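Local coordinates for protein CurF (Lyngbya majuscula, PDB 5DP2) that probably forms the cyclopropane ring of curacin A, as an NADP-binding enoyl reductase-type cyclopropanase of the polyketide synthase pathway, at residues Gln12-Ser17 with Arg67-Ile72; Lys22-Met27 with Glu323-Leu328; Ser132-Ala137 with Leu311-Phe316; Ser282-Phe285 with Gln290-Ala293. All blocks are in the same frame, centred on the assembly; numbering follows the deposited sequence. Where two conformers were deposited one is given.

Interaction 1 (Gln12-Ser17 with Arg67-Ile72); sequences QLRIPS and RYRSGI
Hydrogen bonding carries the contact between Gln12 and Arg69. The amide oxygen Gln12 OE1 accepts from Arg69 NH1 at 2.9 Å, with an N-H...O angle of 154°, and lies in the guanidinium plane at its edge, while the donor stands tilted from the carbonyl plane of the glutamine. A second donor, Arg14 NH1, reaches the same Gln12 OE1 from 2.9 Å and sits in that carbonyl plane, though its own N-H is less straight. Amide and Arg69 guanidinium are nearly perpendicular. With CG anti to the backbone N (chi1 179°) and an extended chain beyond, Gln12 sends its amide out to both arginines.

Packing is slight: Arg69 CG rests over one face of the Arg14 guanidinium, 3.6 Å from Arg14 NH1, and the two side chains cross at about a right angle. Outside the segments Arg69 NH1 also donates to Gln29, Gln12 NE2 to Ser114, and Arg14 NH2 to the carbonyl of Glu76.

A leucine in place of Gln12 would probably leave Arg14 NH1 and Arg69 NH1 without their shared acceptor.

Strand 11-14 is thus tied to the loop between helix 50-57 and strand 83-91. Arg14 NH1 and Arg69 NH1 lie 3.7 Å apart, and the partial negative charge of the shared amide oxygen probably offsets some of the repulsion between the like charges.

Interaction 2 (Lys22-Met27 with Glu323-Leu328); sequences KNLTWM and EAFRHL
Leu24 and Phe325 both carry CG anti to their carbonyl carbons (chi1 -77° and -85°), which turns the leucine branch and the phenyl ring into each other at about a right angle. Leu24 CD1 then stands over the ring of Phe325 in a CH-pi contact, 3.7 Å from the centroid and 13° off the ring normal. The methyl is almost centred, and CG, CD1 and CD2 of the ring lie at nearly equal distances from it. A valine in place of Phe325 would probably leave Leu24 CD1 without the flat face it rests on and open a gap between the helix and the N-terminal hairpin.

At the more exposed end Arg326 runs extended from CG to NE toward Lys22, and its NH2 comes within 3.7 Å of Lys22 CB. A water accepts from Arg326 NH2 at 3.0 Å and, at 3.3 Å, from Lys22 N, bridging guanidinium and backbone. The other terminal nitrogen, Arg326 NH1, forms a salt bridge with Glu323 OE2 at 2.9 Å, one turn back on the helix, meeting the carboxylate on its syn side. Water and carboxylate both meet the guanidinium at its edge, so together they probably limit its rotation.

Leu13 and Ile15 pack on Leu24 as well, and Val53 and Val56 of helix 50-57 touch Phe325. Helix 321-329 packs on the antiparallel pair 11-14 and 25-28, with Leu24 reaching it from just before the second strand; on the same helix Leu328 touches the bound NADP.

Interaction 3 (Ser132-Ala137 with Leu311-Phe316); sequences SMVEAA and LPYKVF
The Tyr313 ring, in the conformers of Val134 and Glu135 described here, receives Val134 CG1 over one face, a CH-pi contact with the methyl 3.5 Å from the centroid and shifted toward the CE1 rim, where Val134 CG1 and Tyr313 CE1 are 3.3 Å apart. Glu135 CG approaches the same ring obliquely. The methyl comes from a helix whose start is closed by a capping box: Ser132 OG accepts from Glu135 N at 3.0 Å, and Glu135 OE1 in return accepts from Ser132 N through its anti lone pair, at 3.0 Å and an almost straight 170°. The two reciprocal bonds hold the carboxylate beside the N-terminus of helix 133-136.

Tyr313 has its CG between the backbone N and the carbonyl carbon (chi1 62°), which swings the ring from strand 313-317 across to the helix. Val134 and Val315 continue the apolar contact along that strand, Val134 CG1 in the same conformer lying 3.6 Å from Val315 CG2. Thr340 of the adjacent parallel strand 336-340 touches both valines, and Met133 turns to strand 83-91, so the short helix packs on the mixed sheet.

Solvent finishes the contact at its outer side. One water links Ser132 OG to Tyr313 OH, joining the N-cap to the phenol. A second lies 2.7 Å from Tyr313 OH and donates to Glu135 OE2 at 2.9 Å.

Interaction 4 (Ser282-Phe285 with Gln290-Ala293); sequences SDEF and QFHA
Glu284 meets Phe291 first, through its aliphatic part. Its CB lies over one face of the ring, 3.9 Å from the centroid and 28° off the normal, with Phe291 CE2 the nearest ring atom at 3.4 Å from Glu284 CB. CG runs on near CZ, and the bend at chi2 (-66°) folds the carboxylate back, putting OE1 over the same face toward its rim.

Phe285, next in sequence, turns its ring toward the second helix. Phe285 CD1 sits at the edge of the Phe291 ring, 3.7 Å from Phe291 CD2. The two planes are 59° apart and their centroids 5.8 Å, an oblique pair. Phe291 is thereby met on a face by Glu284 and at its rim by Phe285. The Phe285 ring also touches the base of His292, with CE1 3.9 Å from His292 CB; the imidazole points on to the carbonyl of Asp122, which accepts from NE2.

The contact packs two consecutive helices: helix 281-287 folds against the start of helix 290-305, just after the last strand, 275-278, of the parallel sheet. Helix 140-153 packs beside both: Tyr148 meets Phe291 edge-to-face and touches Glu284, Met141 and Phe140 lie against Phe285, and Phe144 touches His292.

Interactions 1 and 2 share the hairpin of strands 11-14 and 25-28: their centres are 15 Å apart, and backbone bonds join Gln12 to Met27 and Arg14 to Thr25. Their segments alternate along the chain. Interaction 3 is nested within the loop closed by interaction 2, and the two touch where Phe316 packs on Ala324 and His327, strand 313-317 leading into helix 321-329. Interaction 4 is nested deeper, inside interaction 3; its centre lies 23 Å from that of interaction 3, and it touches none of the other three. Interactions 2 and 3 thus bring the last part of the chain back onto much earlier segments, while interaction 4 follows the NADP-binding Rossmann-type sheet.

Interaction 1 (Gln12-Ser17 with Arg67-Ile72)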
loop_
_atom_site.group_PDB
_atom_site.type_symbol
_atom_site.label_atom_id
_atom_site.label_comp_id
_atom_site.label_asym_id
_atom_site.label_seq_id
_atom_site.Cartn_x
_atom_site.Cartn_y
_atom_site.Cartn_z
ATOM N N GLN A 12 0.989 11.344 19.133
ATOM C CA GLN A 12 0.220 10.714 18.056
ATOM C C GLN A 12 -0.063 11.770 16.990
ATOM O O GLN A 12 -0.422 12.907 17.327
ATOM C CB GLN A 12 -1.084 10.115 18.577
ATOM C CG GLN A 12 -1.931 9.469 17.486
ATOM C CD GLN A 12 -3.090 8.706 18.090
ATOM O OE1 GLN A 12 -4.133 9.289 18.419
ATOM N NE2 GLN A 12 -2.906 7.411 18.271
ATOM N N LEU A 13 0.081 11.396 15.722
ATOM C CA LEU A 13 -0.149 12.342 14.618
ATOM C C LEU A 13 -1.654 12.554 14.454
ATOM O O LEU A 13 -2.432 11.613 14.335
ATOM C CB LEU A 13 0.464 11.758 13.336
ATOM C CG LEU A 13 0.552 12.732 12.160
ATOM C CD1 LEU A 13 1.519 13.847 12.448
ATOM C CD2 LEU A 13 0.990 11.949 10.918
ATOM N N ARG A 14 -2.056 13.838 14.429
ATOM C CA ARG A 14 -3.456 14.211 14.373
ATOM C C ARG A 14 -3.624 15.462 13.523
ATOM O O ARG A 14 -2.648 16.137 13.198
ATOM C CB ARG A 14 -4.002 14.461 15.800
ATOM C CG ARG A 14 -3.921 13.253 16.732
ATOM C CD ARG A 14 -4.919 12.157 16.401
ATOM N NE ARG A 14 -6.253 12.461 16.963
ATOM C CZ ARG A 14 -6.555 12.259 18.250
ATOM N NH1 ARG A 14 -5.738 11.618 19.058
ATOM N NH2 ARG A 14 -7.715 12.698 18.729
ATOM N N ILE A 15 -4.875 15.765 13.195
ATOM C CA ILE A 15 -5.234 17.016 12.527
ATOM C C ILE A 15 -6.421 17.654 13.251
ATOM O O ILE A 15 -7.260 16.957 13.817
ATOM C CB ILE A 15 -5.586 16.802 11.041
ATOM C CG1 ILE A 15 -6.682 15.757 10.850
ATOM C CG2 ILE A 15 -4.346 16.465 10.235
ATOM C CD1 ILE A 15 -7.195 15.634 9.431
ATOM N N PRO A 16 -6.551 18.990 13.133
ATOM C CA PRO A 16 -7.702 19.663 13.717
ATOM C C PRO A 16 -8.902 19.700 12.783
ATOM O O PRO A 16 -10.035 19.945 13.236
ATOM C CB PRO A 16 -7.181 21.078 13.954
ATOM C CG PRO A 16 -6.165 21.289 12.885
ATOM C CD PRO A 16 -5.492 19.944 12.766
ATOM N N SER A 17 -8.667 19.520 11.489
ATOM C CA SER A 17 -9.658 19.777 10.445
ATOM C C SER A 17 -8.999 19.295 9.148
ATOM O O SER A 17 -7.776 19.098 9.098
ATOM C CB SER A 17 -10.016 21.261 10.331
ATOM O OG SER A 17 -8.853 22.042 10.122
ATOM N N ARG A 67 -9.886 3.716 12.042
ATOM C CA ARG A 67 -9.096 4.906 11.722
ATOM C C ARG A 67 -9.392 6.116 12.615
ATOM O O ARG A 67 -8.753 7.141 12.451
ATOM C CB ARG A 67 -9.256 5.302 10.262
ATOM C CG ARG A 67 -8.542 4.386 9.254
ATOM C CD ARG A 67 -7.028 4.435 9.316
ATOM N NE ARG A 67 -6.459 5.778 9.154
ATOM C CZ ARG A 67 -6.380 6.448 8.006
ATOM N NH1 ARG A 67 -6.690 5.902 6.844
ATOM N NH2 ARG A 67 -5.940 7.718 8.027
ATOM N N TYR A 68 -10.348 5.982 13.557
ATOM C CA TYR A 68 -10.732 7.101 14.415
ATOM C C TYR A 68 -10.643 6.746 15.876
ATOM O O TYR A 68 -11.093 5.669 16.305
ATOM C CB TYR A 68 -12.164 7.543 14.099
ATOM C CG TYR A 68 -12.346 8.071 12.699
ATOM C CD1 TYR A 68 -12.128 9.414 12.417
ATOM C CD2 TYR A 68 -12.756 7.258 11.655
ATOM C CE1 TYR A 68 -12.335 9.934 11.163
ATOM C CE2 TYR A 68 -12.968 7.769 10.393
ATOM C CZ TYR A 68 -12.784 9.110 10.145
ATOM O OH TYR A 68 -13.032 9.688 8.908
ATOM N N ARG A 69 -10.142 7.674 16.686
ATOM C CA ARG A 69 -10.152 7.474 18.123
ATOM C C ARG A 69 -11.580 7.278 18.628
ATOM O O ARG A 69 -12.488 8.029 18.273
ATOM C CB ARG A 69 -9.508 8.673 18.826
ATOM C CG ARG A 69 -8.032 8.869 18.507
ATOM C CD ARG A 69 -7.168 7.639 18.803
ATOM N NE ARG A 69 -7.242 7.205 20.194
ATOM C CZ ARG A 69 -6.394 7.587 21.141
ATOM N NH1 ARG A 69 -5.371 8.386 20.874
ATOM N NH2 ARG A 69 -6.570 7.170 22.392
ATOM N N SER A 70 -11.739 6.228 19.460
ATOM C CA SER A 70 -13.026 5.800 20.022
ATOM C C SER A 70 -14.023 5.329 18.992
ATOM O O SER A 70 -15.179 5.057 19.312
ATOM C CB SER A 70 -13.660 6.890 20.882
ATOM O OG SER A 70 -12.915 7.078 22.047
ATOM N N GLY A 71 -13.585 5.212 17.733
ATOM C CA GLY A 71 -14.467 4.804 16.661
ATOM C C GLY A 71 -15.487 5.856 16.273
ATOM O O GLY A 71 -16.462 5.530 15.634
ATOM N N ILE A 72 -15.254 7.111 16.664
ATOM C CA ILE A 72 -16.181 8.212 16.409
ATOM C C ILE A 72 -15.622 9.054 15.253
ATOM O O ILE A 72 -14.512 9.603 15.329
ATOM C CB ILE A 72 -16.424 9.053 17.676
ATOM C CG1 ILE A 72 -17.127 8.195 18.720
ATOM C CG2 ILE A 72 -17.236 10.300 17.342
ATOM C CD1 ILE A 72 -17.306 8.878 20.050
#

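Interaction 2 (Lys22-Met27 with Glu323-Leu328)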
loop_
_atom_site.group_PDB
_atom_site.type_symbol
_atom_site.label_atom_id
_atom_site.label_comp_id
_atom_site.label_asym_id
_atom_site.label_seq_id
_atom_site.Cartn_x
_atom_site.Cartn_y
_atom_site.Cartn_z
ATOM N N LYS A 22 -0.113 21.080 6.225
ATOM C CA LYS A 22 0.637 21.761 7.277
ATOM C C LYS A 22 -0.044 21.659 8.626
ATOM O O LYS A 22 0.566 21.962 9.653
ATOM C CB LYS A 22 0.934 23.217 6.927
ATOM C CG LYS A 22 -0.281 24.124 6.961
ATOM C CD LYS A 22 -0.026 25.501 6.355
ATOM C CE LYS A 22 0.540 26.479 7.361
ATOM N NZ LYS A 22 0.741 27.817 6.725
ATOM N N ASN A 23 -1.315 21.276 8.664
ATOM C CA ASN A 23 -1.985 21.127 9.951
ATOM C C ASN A 23 -1.756 19.776 10.648
ATOM O O ASN A 23 -2.224 19.581 11.785
ATOM C CB ASN A 23 -3.480 21.377 9.825
ATOM C CG ASN A 23 -3.833 22.813 9.486
ATOM O OD1 ASN A 23 -3.225 23.767 9.983
ATOM N ND2 ASN A 23 -4.872 22.968 8.688
ATOM N N LEU A 24 -1.003 18.868 10.029
ATOM C CA LEU A 24 -0.568 17.651 10.735
ATOM C C LEU A 24 0.265 18.072 11.954
ATOM O O LEU A 24 1.176 18.880 11.829
ATOM C CB LEU A 24 0.278 16.799 9.798
ATOM C CG LEU A 24 -0.518 16.012 8.755
ATOM C CD1 LEU A 24 0.372 15.594 7.597
ATOM C CD2 LEU A 24 -1.189 14.805 9.400
ATOM N N THR A 25 -0.049 17.479 13.107
ATOM C CA THR A 25 0.462 17.875 14.405
ATOM C C THR A 25 0.775 16.623 15.240
ATOM O O THR A 25 -0.051 15.727 15.301
ATOM C CB THR A 25 -0.643 18.700 15.124
ATOM O OG1 THR A 25 -1.043 19.817 14.305
ATOM C CG2 THR A 25 -0.194 19.177 16.499
ATOM N N TRP A 26 1.896 16.601 15.960
ATOM C CA TRP A 26 2.172 15.560 16.943
ATOM C C TRP A 26 1.487 15.962 18.261
ATOM O O TRP A 26 1.945 16.854 18.961
ATOM C CB TRP A 26 3.667 15.373 17.140
ATOM C CG TRP A 26 4.347 14.702 15.963
ATOM C CD1 TRP A 26 5.214 15.266 15.064
ATOM C CD2 TRP A 26 4.198 13.322 15.572
ATOM N NE1 TRP A 26 5.600 14.322 14.139
ATOM C CE2 TRP A 26 4.997 13.125 14.438
ATOM C CE3 TRP A 26 3.464 12.231 16.083
ATOM C CZ2 TRP A 26 5.088 11.892 13.803
ATOM C CZ3 TRP A 26 3.582 10.992 15.463
ATOM C CH2 TRP A 26 4.385 10.837 14.329
ATOM N N MET A 27 0.372 15.313 18.564
ATOM C CA MET A 27 -0.401 15.637 19.760
ATOM C C MET A 27 0.065 14.813 20.947
ATOM O O MET A 27 0.318 13.608 20.821
ATOM C CB MET A 27 -1.870 15.383 19.512
ATOM C CG MET A 27 -2.468 16.381 18.538
ATOM S SD MET A 27 -2.422 18.098 19.079
ATOM C CE MET A 27 -3.818 18.156 20.203
ATOM N N GLU A 323 6.672 17.467 5.576
ATOM C CA GLU A 323 7.442 17.339 4.349
ATOM C C GLU A 323 7.391 15.914 3.772
ATOM O O GLU A 323 7.429 15.746 2.549
ATOM C CB GLU A 323 8.872 17.797 4.535
ATOM C CG GLU A 323 8.966 19.311 4.734
ATOM C CD GLU A 323 8.265 20.138 3.639
ATOM O OE1 GLU A 323 8.374 19.826 2.428
ATOM O OE2 GLU A 323 7.596 21.138 3.976
ATOM N N ALA A 324 7.322 14.889 4.632
ATOM C CA ALA A 324 7.190 13.518 4.146
ATOM C C ALA A 324 5.870 13.347 3.369
ATOM O O ALA A 324 5.828 12.777 2.286
ATOM C CB ALA A 324 7.243 12.558 5.318
ATOM N N PHE A 325 4.760 13.853 3.953
ATOM C CA PHE A 325 3.483 13.802 3.272
ATOM C C PHE A 325 3.526 14.601 1.972
ATOM O O PHE A 325 2.988 14.169 0.949
ATOM C CB PHE A 325 2.324 14.314 4.159
ATOM C CG PHE A 325 1.696 13.281 5.091
ATOM C CD1 PHE A 325 2.399 12.702 6.128
ATOM C CD2 PHE A 325 0.363 12.937 4.951
ATOM C CE1 PHE A 325 1.788 11.777 6.977
ATOM C CE2 PHE A 325 -0.263 12.028 5.798
ATOM C CZ PHE A 325 0.457 11.455 6.835
ATOM N N ARG A 326 4.177 15.772 1.998
ATOM C CA ARG A 326 4.272 16.602 0.789
ATOM C C ARG A 326 5.091 15.936 -0.299
ATOM O O ARG A 326 4.799 16.105 -1.491
ATOM C CB ARG A 326 4.875 17.966 1.129
ATOM C CG ARG A 326 3.911 18.937 1.739
ATOM C CD ARG A 326 4.589 20.249 2.058
ATOM N NE ARG A 326 3.572 21.164 2.536
ATOM C CZ ARG A 326 3.781 22.159 3.388
ATOM N NH1 ARG A 326 5.008 22.408 3.836
ATOM N NH2 ARG A 326 2.770 22.943 3.773
ATOM N N HIS A 327 6.110 15.171 0.098
ATOM C CA HIS A 327 6.967 14.471 -0.865
ATOM C C HIS A 327 6.109 13.513 -1.682
ATOM O O HIS A 327 6.274 13.359 -2.891
ATOM C CB HIS A 327 8.094 13.770 -0.112
ATOM C CG HIS A 327 9.212 13.272 -0.972
ATOM N ND1 HIS A 327 10.284 14.043 -1.358
ATOM C CD2 HIS A 327 9.455 12.026 -1.448
ATOM C CE1 HIS A 327 11.129 13.292 -2.051
ATOM N NE2 HIS A 327 10.636 12.069 -2.133
ATOM N N LEU A 328 5.170 12.833 -1.003
ATOM C CA LEU A 328 4.240 11.920 -1.678
ATOM C C LEU A 328 3.176 12.687 -2.464
ATOM O O LEU A 328 2.899 12.352 -3.619
ATOM C CB LEU A 328 3.608 10.958 -0.644
ATOM C CG LEU A 328 2.754 9.862 -1.251
ATOM C CD1 LEU A 328 3.444 9.072 -2.353
ATOM C CD2 LEU A 328 2.265 8.957 -0.143
HETATM O O HOH W 1 -0.199 22.500 3.277
#

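Interaction 3 (Ser132-Ala137 with Leu311-Phe316)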
loop_
_atom_site.group_PDB
_atom_site.type_symbol
_atom_site.label_atom_id
_atom_site.label_comp_id
_atom_site.label_asym_id
_atom_site.label_seq_id
_atom_site.Cartn_x
_atom_site.Cartn_y
_atom_site.Cartn_z
ATOM N N SER A 132 16.495 -4.169 7.873
ATOM C CA SER A 132 16.393 -3.065 8.826
ATOM C C SER A 132 14.925 -2.701 9.083
ATOM O O SER A 132 14.036 -3.099 8.312
ATOM C CB SER A 132 17.166 -1.868 8.303
ATOM O OG SER A 132 16.473 -1.314 7.200
ATOM N N MET A 133 14.678 -1.936 10.152
ATOM C CA MET A 133 13.334 -1.419 10.371
ATOM C C MET A 133 12.806 -0.627 9.179
ATOM O O MET A 133 11.676 -0.832 8.749
ATOM C CB MET A 133 13.259 -0.581 11.654
ATOM C CG MET A 133 13.381 -1.386 12.938
ATOM S SD MET A 133 11.876 -2.293 13.276
ATOM C CE MET A 133 12.341 -3.195 14.726
ATOM N N VAL A 134 13.629 0.275 8.637
ATOM C CA VAL A 134 13.186 1.089 7.505
ATOM C C VAL A 134 12.882 0.224 6.283
ATOM O O VAL A 134 11.897 0.434 5.594
ATOM C CB VAL A 134 14.231 2.173 7.208
ATOM C CG1 VAL A 134 14.006 2.776 5.835
ATOM C CG2 VAL A 134 14.161 3.262 8.279
ATOM N N GLU A 135 13.746 -0.761 6.002
ATOM C CA GLU A 135 13.478 -1.677 4.890
ATOM C C GLU A 135 12.176 -2.435 5.078
ATOM O O GLU A 135 11.357 -2.557 4.171
ATOM C CB GLU A 135 14.625 -2.679 4.742
ATOM C CG GLU A 135 15.854 -2.109 4.064
ATOM C CD GLU A 135 17.017 -3.080 4.007
ATOM O OE1 GLU A 135 17.261 -3.814 5.000
ATOM O OE2 GLU A 135 17.718 -3.060 2.970
ATOM N N ALA A 136 11.986 -2.966 6.282
ATOM C CA ALA A 136 10.783 -3.746 6.560
ATOM C C ALA A 136 9.520 -2.894 6.495
ATOM O O ALA A 136 8.454 -3.395 6.178
ATOM C CB ALA A 136 10.885 -4.471 7.894
ATOM N N ALA A 137 9.668 -1.592 6.782
ATOM C CA ALA A 137 8.545 -0.644 6.730
ATOM C C ALA A 137 8.035 -0.431 5.317
ATOM O O ALA A 137 6.970 0.166 5.160
ATOM C CB ALA A 137 8.937 0.680 7.356
ATOM N N LEU A 311 11.251 -2.214 -1.030
ATOM C CA LEU A 311 11.137 -1.161 -2.052
ATOM C C LEU A 311 12.231 -0.137 -1.897
ATOM O O LEU A 311 12.745 0.070 -0.795
ATOM C CB LEU A 311 9.779 -0.461 -1.934
ATOM C CG LEU A 311 8.555 -1.347 -2.025
ATOM C CD1 LEU A 311 7.302 -0.476 -1.990
ATOM C CD2 LEU A 311 8.600 -2.263 -3.253
ATOM N N PRO A 312 12.550 0.592 -2.983
ATOM C CA PRO A 312 13.306 1.852 -2.824
ATOM C C PRO A 312 12.587 2.738 -1.814
ATOM O O PRO A 312 11.347 2.723 -1.763
ATOM C CB PRO A 312 13.287 2.462 -4.239
ATOM C CG PRO A 312 13.051 1.292 -5.136
ATOM C CD PRO A 312 12.117 0.421 -4.375
ATOM N N TYR A 313 13.353 3.500 -1.064
ATOM C CA TYR A 313 12.727 4.345 -0.044
ATOM C C TYR A 313 13.514 5.631 0.160
ATOM O O TYR A 313 14.680 5.754 -0.197
ATOM C CB TYR A 313 12.568 3.598 1.294
ATOM C CG TYR A 313 13.869 3.157 1.939
ATOM C CD1 TYR A 313 14.663 4.069 2.656
ATOM C CD2 TYR A 313 14.345 1.861 1.784
ATOM C CE1 TYR A 313 15.870 3.686 3.215
ATOM C CE2 TYR A 313 15.541 1.455 2.356
ATOM C CZ TYR A 313 16.303 2.373 3.070
ATOM O OH TYR A 313 17.506 1.983 3.621
ATOM N N LYS A 314 12.826 6.583 0.784
ATOM C CA LYS A 314 13.409 7.819 1.269
ATOM C C LYS A 314 12.935 8.028 2.712
ATOM O O LYS A 314 11.723 7.927 2.974
ATOM C CB LYS A 314 13.015 9.016 0.410
ATOM C CG LYS A 314 13.704 10.291 0.907
ATOM C CD LYS A 314 13.458 11.498 0.028
ATOM C CE LYS A 314 13.996 12.754 0.649
ATOM N NZ LYS A 314 15.471 12.795 0.558
ATOM N N VAL A 315 13.882 8.295 3.609
ATOM C CA VAL A 315 13.572 8.450 5.032
ATOM C C VAL A 315 13.415 9.927 5.391
ATOM O O VAL A 315 14.190 10.793 4.943
ATOM C CB VAL A 315 14.669 7.831 5.906
ATOM C CG1 VAL A 315 14.495 8.147 7.387
ATOM C CG2 VAL A 315 14.745 6.344 5.707
ATOM N N PHE A 316 12.400 10.208 6.221
ATOM C CA PHE A 316 12.219 11.485 6.874
ATOM C C PHE A 316 12.140 11.255 8.370
ATOM O O PHE A 316 11.449 10.322 8.812
ATOM C CB PHE A 316 10.890 12.146 6.438
ATOM C CG PHE A 316 10.878 12.621 5.009
ATOM C CD1 PHE A 316 10.708 11.742 3.965
ATOM C CD2 PHE A 316 10.986 13.964 4.706
ATOM C CE1 PHE A 316 10.695 12.179 2.648
ATOM C CE2 PHE A 316 10.988 14.403 3.387
ATOM C CZ PHE A 316 10.837 13.510 2.364
HETATM O O HOH W 2 18.014 0.533 5.949
HETATM O O HOH W 3 18.567 -0.286 2.556
#

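Interaction 4 (Ser282-Phe285 with Gln290-Ala293)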
loop_
_atom_site.group_PDB
_atom_site.type_symbol
_atom_site.label_atom_id
_atom_site.label_comp_id
_atom_site.label_asym_id
_atom_site.label_seq_id
_atom_site.Cartn_x
_atom_site.Cartn_y
_atom_site.Cartn_z
ATOM N N SER A 282 -8.170 -2.278 3.082
ATOM C CA SER A 282 -8.638 -1.919 4.415
ATOM C C SER A 282 -9.951 -2.634 4.772
ATOM O O SER A 282 -10.099 -3.159 5.883
ATOM C CB SER A 282 -8.702 -0.400 4.572
ATOM O OG SER A 282 -9.647 0.205 3.745
ATOM N N ASP A 283 -10.886 -2.710 3.814
ATOM C CA ASP A 283 -12.094 -3.457 4.037
ATOM C C ASP A 283 -11.807 -4.943 4.304
ATOM O O ASP A 283 -12.416 -5.589 5.153
ATOM C CB ASP A 283 -13.045 -3.406 2.825
ATOM C CG ASP A 283 -13.703 -2.063 2.568
ATOM O OD1 ASP A 283 -13.820 -1.263 3.511
ATOM O OD2 ASP A 283 -14.110 -1.841 1.399
ATOM N N GLU A 284 -10.860 -5.499 3.525
ATOM C CA GLU A 284 -10.508 -6.926 3.685
ATOM C C GLU A 284 -9.904 -7.200 5.055
ATOM O O GLU A 284 -10.179 -8.268 5.654
ATOM C CB GLU A 284 -9.550 -7.358 2.577
ATOM C CG GLU A 284 -10.128 -7.258 1.175
ATOM C CD GLU A 284 -11.271 -8.198 0.918
ATOM O OE1 GLU A 284 -11.319 -9.300 1.536
ATOM O OE2 GLU A 284 -12.148 -7.854 0.099
ATOM N N PHE A 285 -9.042 -6.300 5.541
ATOM C CA PHE A 285 -8.394 -6.491 6.835
ATOM C C PHE A 285 -9.420 -6.466 7.985
ATOM O O PHE A 285 -9.334 -7.284 8.901
ATOM C CB PHE A 285 -7.296 -5.450 7.057
ATOM C CG PHE A 285 -6.118 -5.556 6.104
ATOM C CD1 PHE A 285 -5.550 -6.775 5.797
ATOM C CD2 PHE A 285 -5.554 -4.421 5.553
ATOM C CE1 PHE A 285 -4.458 -6.867 4.942
ATOM C CE2 PHE A 285 -4.459 -4.516 4.715
ATOM C CZ PHE A 285 -3.912 -5.726 4.410
ATOM N N GLN A 290 -7.724 -13.143 9.818
ATOM C CA GLN A 290 -6.889 -14.196 9.234
ATOM C C GLN A 290 -6.436 -13.852 7.832
ATOM O O GLN A 290 -5.537 -14.505 7.310
ATOM C CB GLN A 290 -7.594 -15.548 9.264
ATOM C CG GLN A 290 -7.775 -16.127 10.662
ATOM C CD GLN A 290 -6.458 -16.236 11.427
ATOM O OE1 GLN A 290 -5.473 -16.779 10.917
ATOM N NE2 GLN A 290 -6.430 -15.698 12.649
ATOM N N PHE A 291 -7.028 -12.855 7.193
ATOM C CA PHE A 291 -6.645 -12.497 5.832
ATOM C C PHE A 291 -5.166 -12.107 5.762
ATOM O O PHE A 291 -4.403 -12.645 4.932
ATOM C CB PHE A 291 -7.586 -11.398 5.348
ATOM C CG PHE A 291 -7.316 -10.872 3.962
ATOM C CD1 PHE A 291 -7.676 -11.600 2.869
ATOM C CD2 PHE A 291 -6.793 -9.623 3.740
ATOM C CE1 PHE A 291 -7.483 -11.141 1.606
ATOM C CE2 PHE A 291 -6.610 -9.142 2.445
ATOM C CZ PHE A 291 -6.958 -9.914 1.385
ATOM N N HIS A 292 -4.726 -11.197 6.643
ATOM C CA HIS A 292 -3.335 -10.792 6.583
ATOM C C HIS A 292 -2.396 -11.927 6.977
ATOM O O HIS A 292 -1.279 -12.018 6.456
ATOM C CB HIS A 292 -3.045 -9.515 7.378
ATOM C CG HIS A 292 -3.168 -9.637 8.865
ATOM N ND1 HIS A 292 -4.229 -9.097 9.564
ATOM C CD2 HIS A 292 -2.330 -10.163 9.785
ATOM C CE1 HIS A 292 -4.050 -9.326 10.855
ATOM N NE2 HIS A 292 -2.916 -9.983 11.012
ATOM N N ALA A 293 -2.814 -12.777 7.912
ATOM C CA ALA A 293 -1.994 -13.896 8.344
ATOM C C ALA A 293 -1.746 -14.868 7.193
ATOM O O ALA A 293 -0.626 -15.342 6.999
ATOM C CB ALA A 293 -2.679 -14.628 9.501
#